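Long-range contacts in glucosamine--fructose-6-phosphate aminotransferase [isomerizing] (Francisella tularensis subsp. tularensis, PDB 3TBF), which makes glucosamine 6-phosphate from fructose 6-phosphate and glutamine, this C-terminal part probably being the one that isomerises the sugar phosphate: residues 57-62 and 104-109; 64-69 and 86-91; 131-136 and 147-152. One frame throughout, in Å; residues are numbered along the deposited sequence.

Overall arrangement
All three interactions lie in the first SIS domain and share its parallel sheet, in which the strands run 84-88, 56-61, 103-109, 129-136, 149-152. Interaction 1 joins strands 56-61 and 103-109 inside it. Interaction 2, its centre about 7 Å away, packs helix 63-80 on outermost strand 84-88 and is nested in the chain loop that interaction 1 closes. Interaction 3, later in the chain, pairs 129-136 with 149-152, the outermost strand on the other side within this chain; its centre is about 9 Å from that of interaction 1 and 15 Å from that of interaction 2. Backbone bonds from 56-61 and 103-109 reach 84-88 and 129-136, making this sheet the domain core; interaction 2 adds the helix crossing over to 84-88.

Interaction 1 (57-62 and 104-109); sequences ICIVAC and LFVSIS
Val-60 and Phe-105 meet on one face of two parallel neighbours in the five-stranded sheet of the SIS domain, an alpha-beta-alpha sandwich. Val-60 CG2 comes obliquely to the ring, 3.6 Å from Phe-105 CE2. With its CG turned anti to the backbone N (chi1 -176°), Phe-105 carries the ring forward beside the valine two residues along the neighbouring strand. On the reverse face, Ile-59 CG1 lies alongside Val-106 CB, both side chains pointing the same way. Farther on, Ile-59 CG2 packs 3.5 Å from Ile-108 CD1, and Ala-61 CB ends the row 4.0 Å from Ile-108 CB.

The backbones beneath are tied by Cys-58 N to Leu-104 O, Val-106 N to Cys-58 O and Val-60 N to Val-106 O, each 2.8 Å long. A fourth bond, Ile-108 N to Val-60 O, stretches to 3.4 Å and is weak, so the pairing slackens where strand 57-61 ends.

Helix 115-124 covers the Val-60 and Phe-105 face, while helix 165-184 lies on Ile-57, Leu-104 and Ile-108. Beyond the last pair the chain enters a loop consistent with the sugar-phosphate loop of this family, and there Ser-109 OG is hydrogen-bonded to both Gly-112 N and Thr-114 OG1.

Interaction 2 (64-69 and 86-91); sequences TSYNAG and VEIASE
Ile-88 sets its CG1 squarely over one face of the Tyr-66 ring, a CH-pi contact 3.5 Å from CG1 to the ring centroid and only 10° off the ring normal. Its CD1 carries on toward the phenol end, 3.7 Å from Tyr-66 CZ. The ring gets there because Tyr-66 CG stands anti to the backbone N (chi1 167°), swinging the ring off the helix and across the strand. Tyr-66 CE1 also sits 3.5 Å from Ile-88 N, against the peptide that joins Glu-87 to Ile-88, and Val-86 CG1 approaches the same ring atom obliquely.

One helix turn on, Gly-69 presents bare backbone, and Val-86 uses its other branch there, CG2 lying 3.5 Å from Gly-69 O. The two valine methyls thus divide the work between ring and helix backbone.

Helix 64-69 and strand 86-88 belong to a beta-alpha-beta crossover, strand 56-61, helix 63-80, strand 84-88, and their axes run nearly antiparallel at 165°, 8.5 Å apart at the closest. No hydrogen bond spans them; the packing is held by apolar and ring contacts.

Glu-87, partly exposed and pointing away from the helix, adds little to the packing; its carboxylate instead makes a salt bridge with Arg-95 and a long, weak ion pair with Lys-73 of the second subunit. Past Ile-88, which occupies the N-cap position of helix 89-92, the chain turns to the dimer interface, where Glu-91 OE1 is hydrogen-bonded to Tyr-74 OH of the second subunit.

Interaction 3 (131-136 and 147-152); sequences GSMCIC and SDIAFM
From Met-133 beside Ile-149 to Cys-136 beside Met-152, two strands run parallel, their axes 4.6 Å apart at the closest and inclined by 19°. The bonds zigzag between them: Ile-149 N to Ser-132 O, Cys-134 N to Ile-149 O at 2.8 Å, Phe-151 N to Cys-134 O, and Cys-136 N to Phe-151 O.

At the N-terminal end of the pairing, Ser-132 and Asp-148 grip each other twice. Ser-132 N donates to Asp-148 OD2 over 3.0 Å, meeting the oxygen from above the carboxylate plane, about 55° out of it. In return Asp-148 N donates to Ser-132 OG over 3.1 Å; a chi1 of 52° tucks that hydroxyl between the serine's own N and carbonyl carbon, where it faces the incoming N-H. Gly-131, with no side chain in the way, lets the carboxylate lie close. Nearby, a water donates to Ser-147 OG and more weakly to Met-133 O, while the same hydroxyl is hydrogen-bonded to Leu-143 O.

Among the apolar groups, Ile-149 CG1 crosses the selenomethionine Met-133 at its CB, 3.6 Å away. Met-152, also selenomethionine, bends at chi2 and chi3 and folds back until its CE is 3.6 Å from Cys-136 O.

Short helix 142-146, the connection of this beta-alpha-beta unit, covers Cys-134, Cys-136, Ala-150 and Met-152. Helix 165-184 takes Met-133, Ile-135 and Phe-151 on the opposite face, with helix 47-52 against Ile-149; strand 103-109 pairs with the far side of 131-136, leaving 149-152 as the outermost strand of the sheet within this chain.

Interaction 1 (57-62 and 104-109)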
loop_
_atom_site.group_PDB
_atom_site.type_symbol
_atom_site.label_atom_id
_atom_site.label_comp_id
_atom_site.label_asym_id
_atom_site.label_seq_id
_atom_site.Cartn_x
_atom_site.Cartn_y
_atom_site.Cartn_z
ATOM N N ILE A 57 -11.823 -7.132 -12.209
ATOM C CA ILE A 57 -10.504 -7.061 -12.787
ATOM C C ILE A 57 -9.470 -7.130 -11.694
ATOM O O ILE A 57 -9.500 -6.318 -10.792
ATOM C CB ILE A 57 -10.325 -5.762 -13.539
ATOM C CG1 ILE A 57 -11.204 -5.757 -14.755
ATOM C CG2 ILE A 57 -8.888 -5.593 -13.944
ATOM C CD1 ILE A 57 -11.312 -4.432 -15.312
ATOM N N CYS A 58 -8.526 -8.070 -11.853
ATOM C CA CYS A 58 -7.492 -8.379 -10.870
ATOM C C CYS A 58 -6.144 -8.032 -11.458
ATOM O O CYS A 58 -5.633 -8.749 -12.324
ATOM C CB CYS A 58 -7.522 -9.893 -10.536
ATOM S SG CYS A 58 -7.268 -10.335 -8.798
ATOM N N ILE A 59 -5.546 -6.935 -11.013
ATOM C CA ILE A 59 -4.270 -6.478 -11.610
ATOM C C ILE A 59 -3.152 -6.967 -10.690
ATOM O O ILE A 59 -3.182 -6.721 -9.485
ATOM C CB ILE A 59 -4.195 -4.997 -11.762
ATOM C CG1 ILE A 59 -5.277 -4.476 -12.707
ATOM C CG2 ILE A 59 -2.857 -4.566 -12.365
ATOM C CD1 ILE A 59 -5.286 -2.929 -12.839
ATOM N N VAL A 60 -2.197 -7.687 -11.275
ATOM C CA VAL A 60 -1.033 -8.192 -10.593
ATOM C C VAL A 60 0.248 -7.684 -11.241
ATOM O O VAL A 60 0.419 -7.775 -12.454
ATOM C CB VAL A 60 -1.022 -9.731 -10.627
ATOM C CG1 VAL A 60 0.258 -10.302 -9.971
ATOM C CG2 VAL A 60 -2.280 -10.249 -9.926
ATOM N N ALA A 61 1.163 -7.161 -10.439
ATOM C CA ALA A 61 2.401 -6.604 -10.976
ATOM C C ALA A 61 3.421 -6.316 -9.867
ATOM O O ALA A 61 3.131 -6.487 -8.661
ATOM C CB ALA A 61 2.107 -5.318 -11.756
ATOM N N CYS A 62 4.618 -5.883 -10.252
ATOM C CA CYS A 62 5.543 -5.440 -9.269
ATOM C C CYS A 62 6.240 -4.129 -9.657
ATOM O O CYS A 62 6.250 -3.744 -10.832
ATOM C CB CYS A 62 6.489 -6.572 -8.907
ATOM S SG CYS A 62 7.729 -6.734 -10.051
ATOM N N LEU A 104 -11.036 -11.180 -14.290
ATOM C CA LEU A 104 -10.028 -11.151 -15.340
ATOM C C LEU A 104 -8.698 -10.903 -14.679
ATOM O O LEU A 104 -8.576 -9.998 -13.864
ATOM C CB LEU A 104 -10.331 -10.019 -16.327
ATOM C CG LEU A 104 -9.370 -9.823 -17.481
ATOM C CD1 LEU A 104 -9.492 -11.032 -18.422
ATOM C CD2 LEU A 104 -9.611 -8.485 -18.170
ATOM N N PHE A 105 -7.731 -11.748 -14.978
ATOM C CA PHE A 105 -6.381 -11.621 -14.476
ATOM C C PHE A 105 -5.585 -10.734 -15.447
ATOM O O PHE A 105 -5.416 -11.049 -16.607
ATOM C CB PHE A 105 -5.737 -13.012 -14.337
ATOM C CG PHE A 105 -4.366 -12.985 -13.742
ATOM C CD1 PHE A 105 -3.252 -12.698 -14.527
ATOM C CD2 PHE A 105 -4.175 -13.201 -12.403
ATOM C CE1 PHE A 105 -1.967 -12.648 -13.964
ATOM C CE2 PHE A 105 -2.886 -13.185 -11.847
ATOM C CZ PHE A 105 -1.795 -12.877 -12.633
ATOM N N VAL A 106 -5.162 -9.571 -14.979
ATOM C CA VAL A 106 -4.412 -8.627 -15.777
ATOM C C VAL A 106 -3.036 -8.512 -15.158
ATOM O O VAL A 106 -2.911 -8.194 -13.968
ATOM C CB VAL A 106 -5.042 -7.274 -15.747
ATOM C CG1 VAL A 106 -4.134 -6.217 -16.473
ATOM C CG2 VAL A 106 -6.405 -7.335 -16.357
ATOM N N SER A 107 -2.001 -8.828 -15.934
ATOM C CA SER A 107 -0.647 -8.580 -15.499
ATOM C C SER A 107 -0.013 -7.401 -16.271
ATOM O O SER A 107 -0.415 -7.036 -17.378
ATOM C CB SER A 107 0.180 -9.833 -15.652
ATOM O OG SER A 107 0.242 -10.248 -16.977
ATOM N N ILE A 108 0.892 -6.707 -15.614
ATOM C CA ILE A 108 1.555 -5.604 -16.255
ATOM C C ILE A 108 3.041 -5.847 -16.143
ATOM O O ILE A 108 3.530 -6.082 -15.058
ATOM C CB ILE A 108 1.224 -4.290 -15.562
ATOM C CG1 ILE A 108 -0.307 -4.084 -15.458
ATOM C CG2 ILE A 108 1.848 -3.132 -16.345
ATOM C CD1 ILE A 108 -0.716 -2.884 -14.632
ATOM N N SER A 109 3.745 -5.804 -17.268
ATOM C CA SER A 109 5.177 -6.025 -17.258
ATOM C C SER A 109 5.865 -5.451 -18.477
ATOM O O SER A 109 5.438 -5.680 -19.603
ATOM C CB SER A 109 5.467 -7.487 -17.246
ATOM O OG SER A 109 6.847 -7.694 -17.129
#

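Interaction 2 (64-69 and 86-91)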
loop_
_atom_site.group_PDB
_atom_site.type_symbol
_atom_site.label_atom_id
_atom_site.label_comp_id
_atom_site.label_asym_id
_atom_site.label_seq_id
_atom_site.Cartn_x
_atom_site.Cartn_y
_atom_site.Cartn_z
ATOM N N THR A 64 7.251 -0.517 -10.507
ATOM C CA THR A 64 6.667 0.547 -11.267
ATOM C C THR A 64 5.381 0.131 -11.966
ATOM O O THR A 64 4.445 0.948 -12.079
ATOM C CB THR A 64 7.702 1.007 -12.306
ATOM O OG1 THR A 64 8.611 1.882 -11.646
ATOM C CG2 THR A 64 7.083 1.746 -13.418
ATOM N N SER A 65 5.341 -1.104 -12.459
ATOM C CA SER A 65 4.147 -1.627 -13.093
ATOM C C SER A 65 2.982 -1.763 -12.080
ATOM O O SER A 65 1.809 -1.566 -12.402
ATOM C CB SER A 65 4.481 -2.967 -13.767
ATOM O OG SER A 65 5.489 -2.775 -14.815
ATOM N N TYR A 66 3.302 -2.027 -10.828
ATOM C CA TYR A 66 2.277 -2.056 -9.829
ATOM C C TYR A 66 1.761 -0.645 -9.564
ATOM O O TYR A 66 0.551 -0.443 -9.462
ATOM C CB TYR A 66 2.785 -2.751 -8.569
ATOM C CG TYR A 66 1.959 -2.603 -7.340
ATOM C CD1 TYR A 66 0.856 -3.400 -7.141
ATOM C CD2 TYR A 66 2.313 -1.691 -6.368
ATOM C CE1 TYR A 66 0.101 -3.287 -5.999
ATOM C CE2 TYR A 66 1.582 -1.548 -5.215
ATOM C CZ TYR A 66 0.483 -2.350 -5.030
ATOM O OH TYR A 66 -0.251 -2.189 -3.884
ATOM N N ASN A 67 2.651 0.335 -9.514
ATOM C CA ASN A 67 2.204 1.713 -9.408
ATOM C C ASN A 67 1.290 2.129 -10.567
ATOM O O ASN A 67 0.304 2.826 -10.359
ATOM C CB ASN A 67 3.401 2.623 -9.296
ATOM C CG ASN A 67 4.211 2.343 -8.052
ATOM O OD1 ASN A 67 3.704 1.787 -7.110
ATOM N ND2 ASN A 67 5.503 2.663 -8.083
ATOM N N ALA A 68 1.546 1.625 -11.773
ATOM C CA ALA A 68 0.646 1.958 -12.871
ATOM C C ALA A 68 -0.726 1.352 -12.627
ATOM O O ALA A 68 -1.749 2.002 -12.822
ATOM C CB ALA A 68 1.238 1.496 -14.266
ATOM N N GLY A 69 -0.748 0.100 -12.188
ATOM C CA GLY A 69 -1.990 -0.583 -11.903
ATOM C C GLY A 69 -2.835 0.094 -10.856
ATOM O O GLY A 69 -4.045 0.217 -10.994
ATOM N N VAL A 86 -5.820 -4.441 -6.926
ATOM C CA VAL A 86 -4.499 -4.402 -7.410
ATOM C C VAL A 86 -3.592 -5.002 -6.393
ATOM O O VAL A 86 -3.588 -4.538 -5.277
ATOM C CB VAL A 86 -4.014 -2.983 -7.721
ATOM C CG1 VAL A 86 -2.621 -3.092 -8.306
ATOM C CG2 VAL A 86 -4.908 -2.307 -8.757
ATOM N N GLU A 87 -2.773 -5.978 -6.796
ATOM C CA GLU A 87 -1.934 -6.643 -5.830
ATOM C C GLU A 87 -0.492 -6.862 -6.259
ATOM O O GLU A 87 -0.207 -7.163 -7.413
ATOM C CB GLU A 87 -2.577 -7.961 -5.404
ATOM C CG GLU A 87 -2.144 -8.366 -3.916
ATOM C CD GLU A 87 -2.961 -9.530 -3.328
ATOM O OE1 GLU A 87 -4.203 -9.571 -3.576
ATOM O OE2 GLU A 87 -2.348 -10.363 -2.606
ATOM N N ILE A 88 0.416 -6.723 -5.315
ATOM C CA ILE A 88 1.795 -7.053 -5.544
ATOM C C ILE A 88 2.033 -8.547 -5.821
ATOM O O ILE A 88 1.605 -9.455 -5.068
ATOM C CB ILE A 88 2.669 -6.609 -4.366
ATOM C CG1 ILE A 88 2.731 -5.093 -4.329
ATOM C CG2 ILE A 88 4.133 -7.034 -4.585
ATOM C CD1 ILE A 88 2.622 -4.543 -2.948
ATOM N N ALA A 89 2.748 -8.792 -6.907
ATOM C CA ALA A 89 2.950 -10.148 -7.377
ATOM C C ALA A 89 3.669 -11.064 -6.360
ATOM O O ALA A 89 3.362 -12.222 -6.279
ATOM C CB ALA A 89 3.735 -10.101 -8.647
ATOM N N SER A 90 4.661 -10.576 -5.641
ATOM C CA SER A 90 5.364 -11.445 -4.728
ATOM C C SER A 90 4.543 -11.814 -3.528
ATOM O O SER A 90 4.908 -12.760 -2.820
ATOM C CB SER A 90 6.635 -10.797 -4.254
ATOM O OG SER A 90 6.354 -9.712 -3.392
ATOM N N GLU A 91 3.420 -11.128 -3.307
ATOM C CA GLU A 91 2.504 -11.514 -2.222
ATOM C C GLU A 91 1.379 -12.405 -2.706
ATOM O O GLU A 91 1.111 -13.437 -2.045
ATOM C CB GLU A 91 1.939 -10.295 -1.533
ATOM C CG GLU A 91 3.008 -9.602 -0.719
ATOM C CD GLU A 91 3.308 -10.358 0.596
ATOM O OE1 GLU A 91 2.321 -10.827 1.190
ATOM O OE2 GLU A 91 4.481 -10.501 1.029
#

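Interaction 3 (131-136 and 147-152)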
loop_
_atom_site.group_PDB
_atom_site.type_symbol
_atom_site.label_atom_id
_atom_site.label_comp_id
_atom_site.label_asym_id
_atom_site.label_seq_id
_atom_site.Cartn_x
_atom_site.Cartn_y
_atom_site.Cartn_z
ATOM N N GLY A 131 -10.165 -15.503 -17.642
ATOM C CA GLY A 131 -9.043 -15.417 -18.579
ATOM C C GLY A 131 -7.956 -14.460 -18.128
ATOM O O GLY A 131 -8.001 -13.947 -17.014
ATOM N N SER A 132 -6.979 -14.227 -18.993
ATOM C CA SER A 132 -5.841 -13.366 -18.669
ATOM C C SER A 132 -5.504 -12.382 -19.794
ATOM O O SER A 132 -5.730 -12.648 -20.985
ATOM C CB SER A 132 -4.605 -14.208 -18.359
ATOM O OG SER A 132 -4.366 -15.135 -19.404
HETATM N N MSE A 133 -4.954 -11.241 -19.395
HETATM C CA MSE A 133 -4.508 -10.230 -20.327
HETATM C C MSE A 133 -3.201 -9.694 -19.833
HETATM O O MSE A 133 -3.063 -9.422 -18.679
HETATM C CB MSE A 133 -5.503 -9.086 -20.426
HETATM C CG MSE A 133 -4.986 -7.938 -21.310
HETATM SE SE MSE A 133 -6.305 -6.547 -21.573
HETATM C CE MSE A 133 -6.040 -5.514 -19.875
ATOM N N CYS A 134 -2.255 -9.513 -20.723
ATOM C CA CYS A 134 -0.995 -8.918 -20.379
ATOM C C CYS A 134 -0.870 -7.538 -20.960
ATOM O O CYS A 134 -1.119 -7.340 -22.137
ATOM C CB CYS A 134 0.162 -9.734 -20.954
ATOM S SG CYS A 134 1.713 -8.967 -20.364
ATOM N N ILE A 135 -0.457 -6.580 -20.149
ATOM C CA ILE A 135 -0.006 -5.288 -20.680
ATOM C C ILE A 135 1.511 -5.326 -20.724
ATOM O O ILE A 135 2.165 -5.192 -19.689
ATOM C CB ILE A 135 -0.429 -4.138 -19.810
ATOM C CG1 ILE A 135 -1.926 -4.206 -19.615
ATOM C CG2 ILE A 135 0.049 -2.787 -20.353
ATOM C CD1 ILE A 135 -2.559 -3.053 -19.915
ATOM N N CYS A 136 2.077 -5.548 -21.915
ATOM C CA CYS A 136 3.531 -5.853 -21.989
ATOM C C CYS A 136 4.174 -5.067 -23.098
ATOM O O CYS A 136 3.490 -4.599 -23.975
ATOM C CB CYS A 136 3.796 -7.376 -22.113
ATOM S SG CYS A 136 5.620 -7.922 -22.341
ATOM N N SER A 147 -0.571 -15.558 -21.842
ATOM C CA SER A 147 -1.834 -14.892 -21.574
ATOM C C SER A 147 -2.825 -15.123 -22.718
ATOM O O SER A 147 -2.432 -15.411 -23.829
ATOM C CB SER A 147 -1.613 -13.383 -21.371
ATOM O OG SER A 147 -0.743 -13.169 -20.279
ATOM N N ASP A 148 -4.116 -14.968 -22.451
ATOM C CA ASP A 148 -5.099 -15.057 -23.517
ATOM C C ASP A 148 -4.999 -13.900 -24.481
ATOM O O ASP A 148 -5.197 -14.073 -25.664
ATOM C CB ASP A 148 -6.506 -15.065 -22.956
ATOM C CG ASP A 148 -6.770 -16.261 -22.092
ATOM O OD1 ASP A 148 -6.126 -17.304 -22.329
ATOM O OD2 ASP A 148 -7.627 -16.157 -21.210
ATOM N N ILE A 149 -4.731 -12.708 -23.972
ATOM C CA ILE A 149 -4.630 -11.540 -24.815
ATOM C C ILE A 149 -3.539 -10.602 -24.317
ATOM O O ILE A 149 -3.238 -10.541 -23.132
ATOM C CB ILE A 149 -5.999 -10.843 -24.937
ATOM C CG1 ILE A 149 -6.570 -10.414 -23.593
ATOM C CG2 ILE A 149 -7.038 -11.788 -25.525
ATOM C CD1 ILE A 149 -7.886 -9.642 -23.789
ATOM N N ALA A 150 -2.954 -9.866 -25.228
ATOM C CA ALA A 150 -1.857 -8.997 -24.922
ATOM C C ALA A 150 -2.137 -7.630 -25.540
ATOM O O ALA A 150 -2.351 -7.522 -26.716
ATOM C CB ALA A 150 -0.595 -9.562 -25.493
ATOM N N PHE A 151 -2.178 -6.606 -24.721
ATOM C CA PHE A 151 -2.132 -5.249 -25.176
ATOM C C PHE A 151 -0.669 -4.780 -25.094
ATOM O O PHE A 151 -0.103 -4.707 -24.002
ATOM C CB PHE A 151 -3.001 -4.367 -24.313
ATOM C CG PHE A 151 -3.032 -2.972 -24.776
ATOM C CD1 PHE A 151 -1.842 -2.279 -25.042
ATOM C CD2 PHE A 151 -4.216 -2.333 -25.008
ATOM C CE1 PHE A 151 -1.839 -0.968 -25.505
ATOM C CE2 PHE A 151 -4.214 -1.015 -25.504
ATOM C CZ PHE A 151 -3.012 -0.341 -25.731
HETATM N N MSE A 152 -0.078 -4.444 -26.252
HETATM C CA MSE A 152 1.314 -4.095 -26.307
HETATM C C MSE A 152 1.470 -2.574 -26.172
HETATM O O MSE A 152 0.833 -1.821 -26.859
HETATM C CB MSE A 152 1.904 -4.521 -27.663
HETATM C CG MSE A 152 1.704 -5.988 -28.031
HETATM SE SE MSE A 152 2.382 -7.197 -26.624
HETATM C CE MSE A 152 4.285 -6.650 -26.814
HETATM O O HOH W 1 -1.829 -11.948 -17.838
#